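Local atomic coordinates of glutamyl-tRNA(Gln) amidotransferase subunit B, mitochondrial (Saccharomyces cerevisiae, PDB entry 4N0H), a protein that serves as subunit B of a mitochondrial amidotransferase and contains a catalytic domain of the GatB/GatE family. Residues L24-K29 and N64-L69; F70-S75 and D299-V304; S80-I85 and R109-G114; Q137-Q142 and L169-T174; R196-S201 and G306-L311. All coordinates share one frame; numbering follows the deposited sequence.

Overall arrangement
After strand 14-23, contact 1 closes a loop of irregular chain by joining 24-29 to the start of helix 65-78. That same helix then packs against helix 298-306 in contact 2, closing a loop of more than two hundred residues. Contacts 3 and 4 are nested within it, one after the other. Contact 3 pairs short strand 81-82 with strand 102-120, whereas contact 4 pairs strand 130-142 with strand 168-174; both belong to the large mixed sheet. Contact 5 crosses contact 2 along the chain and attaches segment 306-311 to the end of helix 181-197. Together they tie helix 65-78, the sheet and helices 181-197 and 298-306 into one body.

Contact 1 (L24-K29 and N64-L69); sequences LNTKNK and NLEAIL
Thr-26 and Glu-66 bring their CA atoms within 6.5 Å where the irregular segment 24-29 passes the first turn of helix 65-78, and Lys-29 runs beside Asn-64 a little further on. Asn-64 is the N-cap of this helix. Its OD1 accepts from Glu-66 N at 2.9 Å, the capping bond, and also from Gln-122 of the neighbouring subunit F. The other end of the same amide is turned to the loop: Asn-64 ND2 donates to Lys-29 O at 2.9 Å, and this carbonyl oxygen lies almost exactly in the amide plane. One flat group therefore caps the helix and binds the loop, with a bond on each side fixing its rotation.

The carboxylate of Glu-66 makes the second junction. With CG anti to the backbone N (chi1 -167°) and the chain extended beyond it, the group slides past Thr-26 in the opposite direction, and OE2 accepts from Lys-27 N at 3.2 Å on its syn side, well out of the carboxylate plane. Thr-26 CG2 rests on the Glu-66 methylenes, while Leu-24 CD1 reaches Ala-67 CB at 4.4 Å. Thr-26 OG1 donates forward along the loop to Asn-28 O at 2.6 Å. A water molecule completes the network, accepting from Asn-28 N and Asn-64 ND2 and donating to Glu-66 OE2 at 2.6 Å.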
# COMPACT_ATOMS: atom_id res chain seq x y z
N LEU B 24 -14.03 -4.45 21.40
CA LEU B 24 -15.19 -5.20 20.93
C LEU B 24 -15.00 -6.69 21.19
O LEU B 24 -13.90 -7.21 21.06
CB LEU B 24 -15.44 -4.95 19.44
CG LEU B 24 -15.75 -3.50 19.04
CD1 LEU B 24 -16.19 -3.43 17.59
CD2 LEU B 24 -16.81 -2.90 19.96
N ASN B 25 -16.08 -7.38 21.55
CA ASN B 25 -16.00 -8.82 21.73
C ASN B 25 -16.51 -9.59 20.51
O ASN B 25 -17.35 -10.48 20.61
CB ASN B 25 -16.68 -9.28 23.02
CG ASN B 25 -18.08 -8.72 23.19
OD1 ASN B 25 -18.52 -8.45 24.31
ND2 ASN B 25 -18.78 -8.54 22.08
N THR B 26 -15.99 -9.21 19.34
CA THR B 26 -16.17 -10.02 18.15
C THR B 26 -15.40 -11.31 18.36
O THR B 26 -14.46 -11.35 19.15
CB THR B 26 -15.61 -9.30 16.91
OG1 THR B 26 -14.25 -8.95 17.15
CG2 THR B 26 -16.41 -8.03 16.63
N LYS B 27 -15.80 -12.37 17.66
CA LYS B 27 -15.11 -13.64 17.79
C LYS B 27 -13.65 -13.54 17.35
O LYS B 27 -12.75 -14.06 18.01
CB LYS B 27 -15.83 -14.73 16.98
CG LYS B 27 -15.23 -16.11 17.14
CD LYS B 27 -16.04 -17.14 16.38
CE LYS B 27 -16.21 -16.74 14.92
NZ LYS B 27 -17.09 -17.69 14.18
N ASN B 28 -13.42 -12.84 16.24
CA ASN B 28 -12.09 -12.70 15.69
C ASN B 28 -11.66 -11.24 15.62
O ASN B 28 -12.42 -10.36 15.99
CB ASN B 28 -12.01 -13.39 14.32
CG ASN B 28 -12.30 -14.88 14.41
OD1 ASN B 28 -11.96 -15.52 15.41
ND2 ASN B 28 -12.93 -15.42 13.39
N LYS B 29 -10.43 -11.00 15.16
CA LYS B 29 -9.85 -9.66 15.21
C LYS B 29 -10.35 -8.75 14.09
O LYS B 29 -11.19 -9.14 13.29
CB LYS B 29 -8.33 -9.75 15.19
CG LYS B 29 -7.73 -10.42 16.41
CD LYS B 29 -6.22 -10.23 16.40
CE LYS B 29 -5.53 -11.05 17.48
NZ LYS B 29 -4.07 -10.75 17.46
N ASN B 64 -13.02 -7.29 9.18
CA ASN B 64 -14.01 -8.14 9.82
C ASN B 64 -15.34 -7.41 9.84
O ASN B 64 -15.47 -6.37 10.50
CB ASN B 64 -13.56 -8.46 11.25
CG ASN B 64 -14.47 -9.46 11.95
OD1 ASN B 64 -15.63 -9.65 11.58
ND2 ASN B 64 -13.93 -10.11 12.97
N LEU B 65 -16.33 -7.94 9.13
CA LEU B 65 -17.62 -7.27 9.00
C LEU B 65 -18.41 -7.24 10.30
O LEU B 65 -19.32 -6.41 10.46
CB LEU B 65 -18.44 -7.90 7.87
CG LEU B 65 -17.77 -7.83 6.49
CD1 LEU B 65 -18.66 -8.47 5.42
CD2 LEU B 65 -17.43 -6.39 6.10
N GLU B 66 -18.08 -8.12 11.23
CA GLU B 66 -18.76 -8.11 12.53
C GLU B 66 -18.51 -6.79 13.27
O GLU B 66 -19.35 -6.33 14.04
CB GLU B 66 -18.35 -9.31 13.38
CG GLU B 66 -19.25 -9.53 14.60
CD GLU B 66 -18.96 -10.83 15.32
OE1 GLU B 66 -19.92 -11.42 15.87
OE2 GLU B 66 -17.79 -11.26 15.36
N ALA B 67 -17.34 -6.19 13.04
CA ALA B 67 -17.02 -4.90 13.64
C ALA B 67 -17.94 -3.80 13.09
O ALA B 67 -18.30 -2.87 13.82
CB ALA B 67 -15.56 -4.54 13.41
N ILE B 68 -18.30 -3.91 11.82
CA ILE B 68 -19.28 -2.99 11.24
C ILE B 68 -20.65 -3.14 11.91
O ILE B 68 -21.31 -2.16 12.24
CB ILE B 68 -19.45 -3.22 9.73
CG1 ILE B 68 -18.17 -2.84 8.97
CG2 ILE B 68 -20.64 -2.43 9.18
CD1 ILE B 68 -18.30 -3.05 7.48
N LEU B 69 -21.07 -4.39 12.10
CA LEU B 69 -22.36 -4.66 12.72
C LEU B 69 -22.41 -4.08 14.13
O LEU B 69 -23.38 -3.43 14.52
CB LEU B 69 -22.63 -6.17 12.75
CG LEU B 69 -23.92 -6.62 13.44
CD1 LEU B 69 -25.14 -6.15 12.67
CD2 LEU B 69 -23.94 -8.14 13.61
O HOH W 1 -15.56 -12.12 14.34

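Contact 2 (F70-S75 and D299-V304); sequences FAMKLS and DVISGV
The helical turns 70-75 and 299-304 cross steeply, their axes 10.1 Å apart at closest approach and their N-to-C directions 77° apart, with Lys-73 and Val-304 nearest in backbone. This is a helix-helix packing contact, made wholly by apolar atoms; no hydrogen bond passes between the two segments. Met-72 carries most of the contact. Its chi1 of -97° is well removed from a staggered value, and a further bend at chi2 brings the terminal methyl between two branches of the other helix: Met-72 CE meets Val-300 CG1 at 3.6 Å and Ile-301 CD1 at 3.5 Å. The second of these is tighter than an ordinary carbon-carbon contact. In both pairs the side chains meet at about a right angle. Closer to the backbone, Met-72 CB touches Val-304 CG1 at 3.9 Å. Val-300 and Val-304, one turn apart, thus meet its CE and CB, and Ile-301 its methyl end.

Phe-111 of strand 102-120 borders the same methionine, and subunit F reaches helix 298-306, where Tyr-112 of that subunit packs on Val-304 and donates its backbone N to Asp-299 OD2. Val-304 also serves Lys-73, whose ammonium group leads off to Leu-198 O while its aliphatic part lies across the valine, Lys-73 CG coming to 3.7 Å from Val-304 CG1.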
# COMPACT_ATOMS: atom_id res chain seq x y z
N PHE B 70 -21.34 -4.32 14.89
CA PHE B 70 -21.25 -3.84 16.26
C PHE B 70 -21.29 -2.32 16.28
O PHE B 70 -22.00 -1.72 17.08
CB PHE B 70 -19.98 -4.34 16.95
CG PHE B 70 -20.07 -5.76 17.46
CD1 PHE B 70 -21.02 -6.63 16.97
CD2 PHE B 70 -19.19 -6.22 18.43
CE1 PHE B 70 -21.10 -7.94 17.43
CE2 PHE B 70 -19.25 -7.53 18.90
CZ PHE B 70 -20.21 -8.39 18.40
N ALA B 71 -20.53 -1.69 15.38
CA ALA B 71 -20.53 -0.23 15.30
C ALA B 71 -21.90 0.33 14.88
O ALA B 71 -22.29 1.42 15.31
CB ALA B 71 -19.44 0.25 14.36
N MET B 72 -22.61 -0.41 14.04
CA MET B 72 -23.97 -0.03 13.67
C MET B 72 -24.90 0.00 14.88
O MET B 72 -25.64 0.97 15.08
CB MET B 72 -24.53 -0.99 12.62
CG MET B 72 -24.41 -0.48 11.19
SD MET B 72 -25.33 1.06 11.00
CE MET B 72 -25.19 1.30 9.24
N LYS B 73 -24.86 -1.06 15.68
CA LYS B 73 -25.72 -1.16 16.85
C LYS B 73 -25.47 -0.01 17.83
O LYS B 73 -26.42 0.57 18.37
CB LYS B 73 -25.55 -2.51 17.55
CG LYS B 73 -25.87 -3.70 16.66
CD LYS B 73 -25.70 -5.03 17.38
CE LYS B 73 -26.82 -5.26 18.37
NZ LYS B 73 -26.66 -6.55 19.10
N LEU B 74 -24.21 0.34 18.02
CA LEU B 74 -23.86 1.45 18.90
C LEU B 74 -24.34 2.79 18.35
O LEU B 74 -24.89 3.60 19.09
CB LEU B 74 -22.36 1.49 19.16
CG LEU B 74 -21.92 2.63 20.09
CD1 LEU B 74 -22.61 2.51 21.46
CD2 LEU B 74 -20.41 2.65 20.24
N SER B 75 -24.14 3.02 17.05
CA SER B 75 -24.56 4.27 16.41
C SER B 75 -26.07 4.45 16.55
O SER B 75 -26.54 5.54 16.85
CB SER B 75 -24.18 4.28 14.93
OG SER B 75 -22.79 4.07 14.75
N ASP B 299 -30.45 0.15 3.65
CA ASP B 299 -31.15 -0.97 4.28
C ASP B 299 -30.35 -1.63 5.41
O ASP B 299 -30.86 -2.49 6.12
CB ASP B 299 -31.61 -2.01 3.25
CG ASP B 299 -30.46 -2.76 2.60
OD1 ASP B 299 -30.73 -3.53 1.64
OD2 ASP B 299 -29.29 -2.61 3.01
N VAL B 300 -29.08 -1.24 5.55
CA VAL B 300 -28.28 -1.71 6.67
C VAL B 300 -28.81 -1.06 7.95
O VAL B 300 -28.90 -1.69 9.00
CB VAL B 300 -26.78 -1.41 6.48
CG1 VAL B 300 -25.98 -1.88 7.70
CG2 VAL B 300 -26.25 -2.08 5.23
N ILE B 301 -29.18 0.22 7.83
CA ILE B 301 -29.75 0.97 8.95
C ILE B 301 -31.04 0.33 9.46
O ILE B 301 -31.16 0.02 10.65
CB ILE B 301 -30.06 2.41 8.56
CG1 ILE B 301 -28.83 3.08 7.93
CG2 ILE B 301 -30.54 3.19 9.77
CD1 ILE B 301 -27.81 3.54 8.94
N SER B 302 -32.01 0.15 8.57
CA SER B 302 -33.28 -0.46 8.96
C SER B 302 -33.11 -1.93 9.37
O SER B 302 -33.77 -2.40 10.29
CB SER B 302 -34.32 -0.34 7.84
OG SER B 302 -33.76 -0.68 6.59
N GLY B 303 -32.20 -2.64 8.70
CA GLY B 303 -31.95 -4.03 9.02
C GLY B 303 -31.44 -4.24 10.43
O GLY B 303 -32.01 -5.02 11.20
N VAL B 304 -30.37 -3.53 10.78
CA VAL B 304 -29.78 -3.62 12.12
C VAL B 304 -30.74 -3.09 13.19
O VAL B 304 -30.73 -3.55 14.33
CB VAL B 304 -28.41 -2.88 12.17
CG1 VAL B 304 -27.83 -2.87 13.58
CG2 VAL B 304 -27.42 -3.54 11.21

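Contact 3 (S80-I85 and R109-G114); sequences SQVNSI and RPFARG
A short antiparallel pairing at the margin of the mixed sheet joins Gln-81 to Arg-113 and Val-82 to Ala-112, at a classic beta bulge in which Phe-111 and Ala-112 both face Leu-138 of the next strand. Gln-81 and Arg-113 form the hydrogen-bonded pair, with Gln-81 N to Arg-113 O at 2.7 Å and a return bond from Arg-113 N. Val-82 and Ala-112 are the non-hydrogen-bonded pair. A third bond, from Asn-83 N to Phe-111 O at 2.8 Å, carries the pairing into the bulge. Ser-80 OG extends it at the other end by donating to Gly-114 O from above the carbonyl plane.

Beyond the strands, side chains take over. The Asn-83 amide donates through ND2 to Pro-110 O at 3.1 Å, and that oxygen lies in the amide plane. On the other side of the amide, OD1 receives a weak bond from Arg-113 NH2, which meets it at the edge of the guanidinium. Arg-109, bent at chi3 (55°), turns its guanidinium edge to the loop and grips one oxygen side-on with two nitrogens: NE at 2.7 Å and NH2 at 2.9 Å from Ile-85 O. The NH2 bond uses a lone pair, whereas NE comes from above the carbonyl plane. On the face of Val-82 and Ala-112, Val-82 CG1 lies over one face of the Phe-111 ring, toward its rim. Backbone pairing thus gives way to amide and guanidinium groups holding main-chain carbonyls, which probably helps to hold the chain in place after strand 81-82.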
# COMPACT_ATOMS: atom_id res chain seq x y z
N SER B 80 -26.68 8.33 16.49
CA SER B 80 -25.63 8.94 15.69
C SER B 80 -25.97 8.87 14.21
O SER B 80 -26.73 8.00 13.78
CB SER B 80 -24.29 8.24 15.94
OG SER B 80 -23.97 8.23 17.32
N GLN B 81 -25.42 9.79 13.42
CA GLN B 81 -25.54 9.70 11.97
C GLN B 81 -24.38 8.91 11.39
O GLN B 81 -23.22 9.33 11.49
CB GLN B 81 -25.61 11.09 11.33
CG GLN B 81 -25.29 11.08 9.84
CD GLN B 81 -25.93 12.22 9.08
OE1 GLN B 81 -27.15 12.36 9.06
NE2 GLN B 81 -25.10 13.05 8.45
N VAL B 82 -24.69 7.76 10.80
CA VAL B 82 -23.67 6.93 10.18
C VAL B 82 -23.16 7.59 8.92
O VAL B 82 -23.95 8.02 8.07
CB VAL B 82 -24.22 5.53 9.84
CG1 VAL B 82 -23.18 4.72 9.07
CG2 VAL B 82 -24.66 4.81 11.10
N ASN B 83 -21.84 7.70 8.80
CA ASN B 83 -21.21 8.33 7.65
C ASN B 83 -21.54 7.56 6.37
O ASN B 83 -21.50 6.33 6.35
CB ASN B 83 -19.70 8.40 7.85
CG ASN B 83 -19.08 9.64 7.22
OD1 ASN B 83 -19.66 10.23 6.31
ND2 ASN B 83 -17.91 10.03 7.71
N SER B 84 -21.86 8.29 5.31
CA SER B 84 -22.16 7.66 4.02
C SER B 84 -20.95 6.89 3.52
O SER B 84 -21.08 5.78 3.01
CB SER B 84 -22.57 8.72 3.00
OG SER B 84 -21.56 9.72 2.88
N ILE B 85 -19.78 7.48 3.69
CA ILE B 85 -18.52 6.83 3.40
C ILE B 85 -17.59 6.97 4.60
O ILE B 85 -17.34 8.09 5.05
CB ILE B 85 -17.81 7.47 2.19
CG1 ILE B 85 -18.65 7.32 0.92
CG2 ILE B 85 -16.42 6.88 2.00
CD1 ILE B 85 -18.66 5.91 0.37
N ARG B 109 -12.36 10.18 8.22
CA ARG B 109 -13.76 9.85 7.99
C ARG B 109 -14.25 8.79 8.97
O ARG B 109 -14.19 7.59 8.69
CB ARG B 109 -13.98 9.37 6.55
CG ARG B 109 -13.53 10.37 5.49
CD ARG B 109 -14.13 10.03 4.13
NE ARG B 109 -15.59 9.96 4.21
CZ ARG B 109 -16.39 11.01 4.08
NH1 ARG B 109 -15.89 12.22 3.87
NH2 ARG B 109 -17.71 10.86 4.16
N PRO B 110 -14.74 9.23 10.14
CA PRO B 110 -15.20 8.32 11.19
C PRO B 110 -16.47 7.58 10.79
O PRO B 110 -17.19 8.02 9.89
CB PRO B 110 -15.47 9.27 12.38
CG PRO B 110 -15.73 10.60 11.74
CD PRO B 110 -14.84 10.64 10.53
N PHE B 111 -16.73 6.45 11.45
CA PHE B 111 -17.89 5.62 11.16
C PHE B 111 -19.21 6.38 11.33
O PHE B 111 -20.12 6.23 10.52
CB PHE B 111 -17.90 4.36 12.04
CG PHE B 111 -19.00 3.38 11.68
CD1 PHE B 111 -20.21 3.40 12.36
CD2 PHE B 111 -18.82 2.46 10.66
CE1 PHE B 111 -21.22 2.51 12.03
CE2 PHE B 111 -19.82 1.56 10.33
CZ PHE B 111 -21.03 1.59 11.01
N ALA B 112 -19.32 7.17 12.40
CA ALA B 112 -20.53 7.92 12.68
C ALA B 112 -20.22 9.24 13.37
O ALA B 112 -19.16 9.42 13.97
CB ALA B 112 -21.49 7.10 13.54
N ARG B 113 -21.16 10.17 13.28
CA ARG B 113 -21.04 11.46 13.96
C ARG B 113 -22.35 11.82 14.64
O ARG B 113 -23.42 11.32 14.27
CB ARG B 113 -20.62 12.55 12.97
CG ARG B 113 -19.16 12.46 12.53
CD ARG B 113 -18.84 13.48 11.44
NE ARG B 113 -19.21 13.01 10.11
CZ ARG B 113 -19.42 13.80 9.06
NH1 ARG B 113 -19.29 15.12 9.19
NH2 ARG B 113 -19.75 13.28 7.89
N GLY B 114 -22.27 12.70 15.63
CA GLY B 114 -23.45 13.12 16.36
C GLY B 114 -23.93 12.04 17.30
O GLY B 114 -23.21 11.08 17.60
O HOH W 2 -19.60 4.67 7.97

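Contact 4 (Q137-Q142 and L169-T174); sequences QLQIEQ and LIELVT
Neighbouring antiparallel strands of the large mixed sheet make this contact, Gln-137 to Gln-142 running against Leu-169 to Thr-174 with their axes 4.6 Å apart at closest approach. Hydrogen-bonded pairs, Gln-137 with Val-173, Gln-139 with Glu-171 and Glu-141 with Leu-169, alternate with the non-hydrogen-bonded pairs Leu-138 with Leu-172 and Ile-140 with Ile-170. The middle of the pairing is tight: Glu-171 N donates to Gln-139 O at 2.7 Å, and Gln-139 N returns a bond to Glu-171 O at 2.9 Å. At one end Leu-169 N reaches Glu-141 O at 2.8 Å, while at the other the bond from Gln-137 N to Val-173 O is weak. Between these bonds the Ile-170 CA approaches Gln-139 O at 3.1 Å in a CA-H...O contact.

The two faces differ. On one, Leu-138 CD2 packs on Ile-170 CG2 at 3.7 Å; Leu-74, Ser-75 and Leu-78 of helix 65-78 pack on Leu-138, Leu-78 also on Leu-172, and Ala-71 meets both isoleucines. On the other, Gln-139 and Glu-171 lie side by side, their amide and carboxylate planes 71° apart. Glu-141 CG sits between the backbone N and the carbonyl carbon (chi1 62°), and the extended chain beyond takes the carboxylate across toward Glu-171. The OE2 atoms of Glu-141 and Glu-171 are 3.4 Å apart, two acceptors of like charge and no hydrogen bond; Glu-141 OE2 is hydrogen-bonded to Thr-105 OG1. His-21 of strand 14-23 touches both glutamates. The whole is a regular antiparallel strand pair within a mixed sheet, its apolar face packed against helix 65-78 and its polar face carrying Gln-139, Glu-141 and Glu-171.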
# COMPACT_ATOMS: atom_id res chain seq x y z
N GLN B 137 -18.11 11.97 17.71
CA GLN B 137 -17.94 10.95 16.69
C GLN B 137 -17.63 9.57 17.27
O GLN B 137 -17.38 9.41 18.46
CB GLN B 137 -16.82 11.36 15.73
CG GLN B 137 -15.46 11.47 16.38
CD GLN B 137 -14.44 12.12 15.48
OE1 GLN B 137 -13.32 11.62 15.34
NE2 GLN B 137 -14.81 13.23 14.85
N LEU B 138 -17.63 8.59 16.38
CA LEU B 138 -17.49 7.19 16.73
C LEU B 138 -16.54 6.58 15.71
O LEU B 138 -16.78 6.68 14.51
CB LEU B 138 -18.88 6.55 16.63
CG LEU B 138 -19.27 5.25 17.32
CD1 LEU B 138 -20.76 5.30 17.63
CD2 LEU B 138 -18.94 4.07 16.44
N GLN B 139 -15.44 5.99 16.17
CA GLN B 139 -14.40 5.48 15.26
C GLN B 139 -14.04 4.02 15.53
O GLN B 139 -13.96 3.60 16.68
CB GLN B 139 -13.12 6.33 15.36
CG GLN B 139 -13.27 7.78 14.94
CD GLN B 139 -11.96 8.55 15.04
OE1 GLN B 139 -10.99 8.07 15.64
NE2 GLN B 139 -11.92 9.73 14.44
N ILE B 140 -13.80 3.26 14.46
CA ILE B 140 -13.28 1.90 14.60
C ILE B 140 -11.77 1.95 14.41
O ILE B 140 -11.28 2.59 13.49
CB ILE B 140 -13.89 0.96 13.55
CG1 ILE B 140 -15.41 0.93 13.67
CG2 ILE B 140 -13.30 -0.45 13.68
CD1 ILE B 140 -16.11 0.35 12.44
N GLU B 141 -11.03 1.27 15.29
CA GLU B 141 -9.58 1.24 15.15
C GLU B 141 -8.92 -0.00 15.75
O GLU B 141 -9.53 -0.73 16.54
CB GLU B 141 -8.95 2.50 15.75
CG GLU B 141 -9.20 2.68 17.23
CD GLU B 141 -8.64 4.00 17.74
OE1 GLU B 141 -8.21 4.05 18.91
OE2 GLU B 141 -8.64 4.98 16.97
N GLN B 142 -7.67 -0.24 15.36
CA GLN B 142 -6.89 -1.38 15.83
C GLN B 142 -6.35 -1.16 17.23
O GLN B 142 -5.86 -0.08 17.54
CB GLN B 142 -5.69 -1.61 14.92
CG GLN B 142 -5.96 -2.32 13.63
CD GLN B 142 -4.69 -2.52 12.82
OE1 GLN B 142 -3.85 -1.62 12.72
NE2 GLN B 142 -4.52 -3.72 12.27
N LEU B 169 -11.32 -2.08 18.29
CA LEU B 169 -11.74 -1.09 19.27
C LEU B 169 -12.76 -0.16 18.63
O LEU B 169 -12.75 0.05 17.42
CB LEU B 169 -10.54 -0.24 19.72
CG LEU B 169 -9.32 -0.93 20.33
CD1 LEU B 169 -8.19 0.07 20.56
CD2 LEU B 169 -9.72 -1.59 21.62
N ILE B 170 -13.64 0.40 19.45
CA ILE B 170 -14.40 1.57 19.04
C ILE B 170 -14.03 2.73 19.97
O ILE B 170 -14.08 2.60 21.19
CB ILE B 170 -15.92 1.34 19.08
CG1 ILE B 170 -16.33 0.40 17.95
CG2 ILE B 170 -16.65 2.66 18.93
CD1 ILE B 170 -17.84 0.27 17.79
N GLU B 171 -13.64 3.85 19.38
CA GLU B 171 -13.38 5.05 20.16
C GLU B 171 -14.58 5.97 20.08
O GLU B 171 -15.03 6.33 18.99
CB GLU B 171 -12.13 5.78 19.66
CG GLU B 171 -11.85 7.07 20.44
CD GLU B 171 -10.70 7.87 19.86
OE1 GLU B 171 -10.56 9.06 20.23
OE2 GLU B 171 -9.92 7.32 19.06
N LEU B 172 -15.11 6.34 21.24
CA LEU B 172 -16.22 7.28 21.31
C LEU B 172 -15.73 8.60 21.88
O LEU B 172 -15.14 8.64 22.97
CB LEU B 172 -17.35 6.71 22.16
CG LEU B 172 -18.59 7.58 22.40
CD1 LEU B 172 -19.84 6.75 22.32
CD2 LEU B 172 -18.50 8.30 23.74
N VAL B 173 -15.95 9.68 21.15
CA VAL B 173 -15.58 11.00 21.63
C VAL B 173 -16.82 11.85 21.89
O VAL B 173 -17.64 12.07 20.99
CB VAL B 173 -14.66 11.73 20.63
CG1 VAL B 173 -14.12 13.02 21.25
CG2 VAL B 173 -13.52 10.82 20.22
N THR B 174 -16.98 12.31 23.13
CA THR B 174 -18.10 13.17 23.47
C THR B 174 -17.73 14.62 23.20
O THR B 174 -16.56 14.96 23.06
CB THR B 174 -18.48 13.05 24.96
OG1 THR B 174 -17.53 13.76 25.76
CG2 THR B 174 -18.52 11.60 25.39

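Contact 5 (R196-S201 and G306-L311); sequences RHLHIS and GLMPQL
His-197 NE2 donates to Gln-310 O at 2.7 Å, a nearly straight bond (170°) that fastens the segment following helix 298-306 to the last turn of helix 181-197. The acceptor lies close to the imidazole plane, at the ring edge, and Leu-311 CD2 sits at the same edge, 3.9 Å from His-197 CD2. A chi1 near trans (-172°) swings the ring off the helix toward Gln-310. The bond, with Gln-310 O near the ring plane, holds the rotation of the imidazole.

Alongside lies an apolar patch around one methyl group. Leu-198 CD2 touches Met-308 CE at 3.8 Å, Pro-309 CG at 4.0 Å and, more loosely, Leu-311 CD2. The methionine is bent at both chi2 and chi3, which returns its methyl to the leucine. Pro-309 CG also rests on His-197 O, so the proline ring bridges the two residues. The helix ends here in a Schellman motif, with His-199 at positive phi. Leu-198 packs on Ala-77 and Met-308 on Lys-73, setting the contact between the end of helix 181-197 and the flank of helix 65-78, with segment 306-311 leading on from helix 298-306.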
# COMPACT_ATOMS: atom_id res chain seq x y z
N ARG B 196 -22.63 -3.43 27.15
CA ARG B 196 -22.90 -4.79 27.61
C ARG B 196 -24.29 -5.24 27.17
O ARG B 196 -24.49 -6.38 26.78
CB ARG B 196 -22.78 -4.88 29.13
CG ARG B 196 -21.38 -4.60 29.66
CD ARG B 196 -21.36 -4.54 31.19
NE ARG B 196 -21.81 -5.79 31.79
CZ ARG B 196 -21.00 -6.81 32.09
NH1 ARG B 196 -19.70 -6.72 31.85
NH2 ARG B 196 -21.50 -7.91 32.63
N HIS B 197 -25.24 -4.31 27.22
CA HIS B 197 -26.61 -4.60 26.83
C HIS B 197 -26.72 -4.86 25.32
O HIS B 197 -27.53 -5.67 24.88
CB HIS B 197 -27.53 -3.44 27.23
CG HIS B 197 -28.99 -3.73 27.04
ND1 HIS B 197 -29.61 -4.82 27.62
CD2 HIS B 197 -29.94 -3.08 26.35
CE1 HIS B 197 -30.89 -4.82 27.29
NE2 HIS B 197 -31.12 -3.77 26.51
N LEU B 198 -25.90 -4.16 24.55
CA LEU B 198 -25.87 -4.35 23.10
C LEU B 198 -25.05 -5.58 22.71
O LEU B 198 -25.02 -5.97 21.54
CB LEU B 198 -25.29 -3.12 22.40
CG LEU B 198 -26.08 -1.81 22.52
CD1 LEU B 198 -25.31 -0.68 21.85
CD2 LEU B 198 -27.46 -1.97 21.90
N HIS B 199 -24.38 -6.18 23.70
CA HIS B 199 -23.51 -7.33 23.49
C HIS B 199 -22.35 -7.05 22.54
O HIS B 199 -22.01 -7.88 21.70
CB HIS B 199 -24.31 -8.55 22.99
CG HIS B 199 -25.38 -9.00 23.93
ND1 HIS B 199 -25.21 -10.05 24.80
CD2 HIS B 199 -26.64 -8.54 24.13
CE1 HIS B 199 -26.32 -10.22 25.50
NE2 HIS B 199 -27.20 -9.32 25.11
N ILE B 200 -21.73 -5.88 22.67
CA ILE B 200 -20.60 -5.53 21.82
C ILE B 200 -19.29 -5.44 22.59
O ILE B 200 -18.22 -5.37 21.98
CB ILE B 200 -20.83 -4.22 21.04
CG1 ILE B 200 -20.93 -3.04 22.01
CG2 ILE B 200 -22.07 -4.32 20.17
CD1 ILE B 200 -21.07 -1.69 21.32
N SER B 201 -19.38 -5.45 23.91
CA SER B 201 -18.21 -5.34 24.77
C SER B 201 -18.55 -5.66 26.22
O SER B 201 -19.72 -5.60 26.61
CB SER B 201 -17.63 -3.94 24.70
OG SER B 201 -16.50 -3.81 25.55
N GLY B 306 -33.86 -3.57 13.42
CA GLY B 306 -34.76 -4.65 13.82
C GLY B 306 -34.11 -5.66 14.75
O GLY B 306 -34.80 -6.40 15.45
N LEU B 307 -32.78 -5.68 14.76
CA LEU B 307 -32.05 -6.66 15.55
C LEU B 307 -31.61 -6.07 16.90
O LEU B 307 -30.98 -6.75 17.72
CB LEU B 307 -30.90 -7.25 14.71
CG LEU B 307 -29.39 -7.20 14.94
CD1 LEU B 307 -28.68 -7.74 13.69
CD2 LEU B 307 -28.86 -5.82 15.27
N MET B 308 -31.95 -4.81 17.12
CA MET B 308 -31.62 -4.12 18.37
C MET B 308 -32.45 -4.66 19.53
O MET B 308 -33.64 -4.97 19.36
CB MET B 308 -31.86 -2.62 18.24
CG MET B 308 -30.94 -1.92 17.25
SD MET B 308 -29.28 -1.75 17.91
CE MET B 308 -29.51 -0.42 19.09
N PRO B 309 -31.84 -4.78 20.71
CA PRO B 309 -32.60 -5.17 21.89
C PRO B 309 -33.40 -3.98 22.40
O PRO B 309 -33.11 -2.85 22.02
CB PRO B 309 -31.51 -5.54 22.90
CG PRO B 309 -30.37 -4.66 22.52
CD PRO B 309 -30.41 -4.55 21.02
N GLN B 310 -34.41 -4.23 23.23
CA GLN B 310 -35.16 -3.14 23.85
C GLN B 310 -34.21 -2.30 24.68
O GLN B 310 -33.48 -2.82 25.53
CB GLN B 310 -36.28 -3.69 24.74
CG GLN B 310 -37.03 -2.61 25.52
CD GLN B 310 -37.87 -1.72 24.62
OE1 GLN B 310 -38.54 -2.21 23.71
NE2 GLN B 310 -37.82 -0.42 24.86
N LEU B 311 -34.20 -0.99 24.44
CA LEU B 311 -33.35 -0.09 25.20
C LEU B 311 -34.13 0.51 26.38
O LEU B 311 -35.36 0.61 26.32
CB LEU B 311 -32.79 1.01 24.29
CG LEU B 311 -31.68 0.52 23.36
CD1 LEU B 311 -31.29 1.59 22.35
CD2 LEU B 311 -30.47 0.06 24.17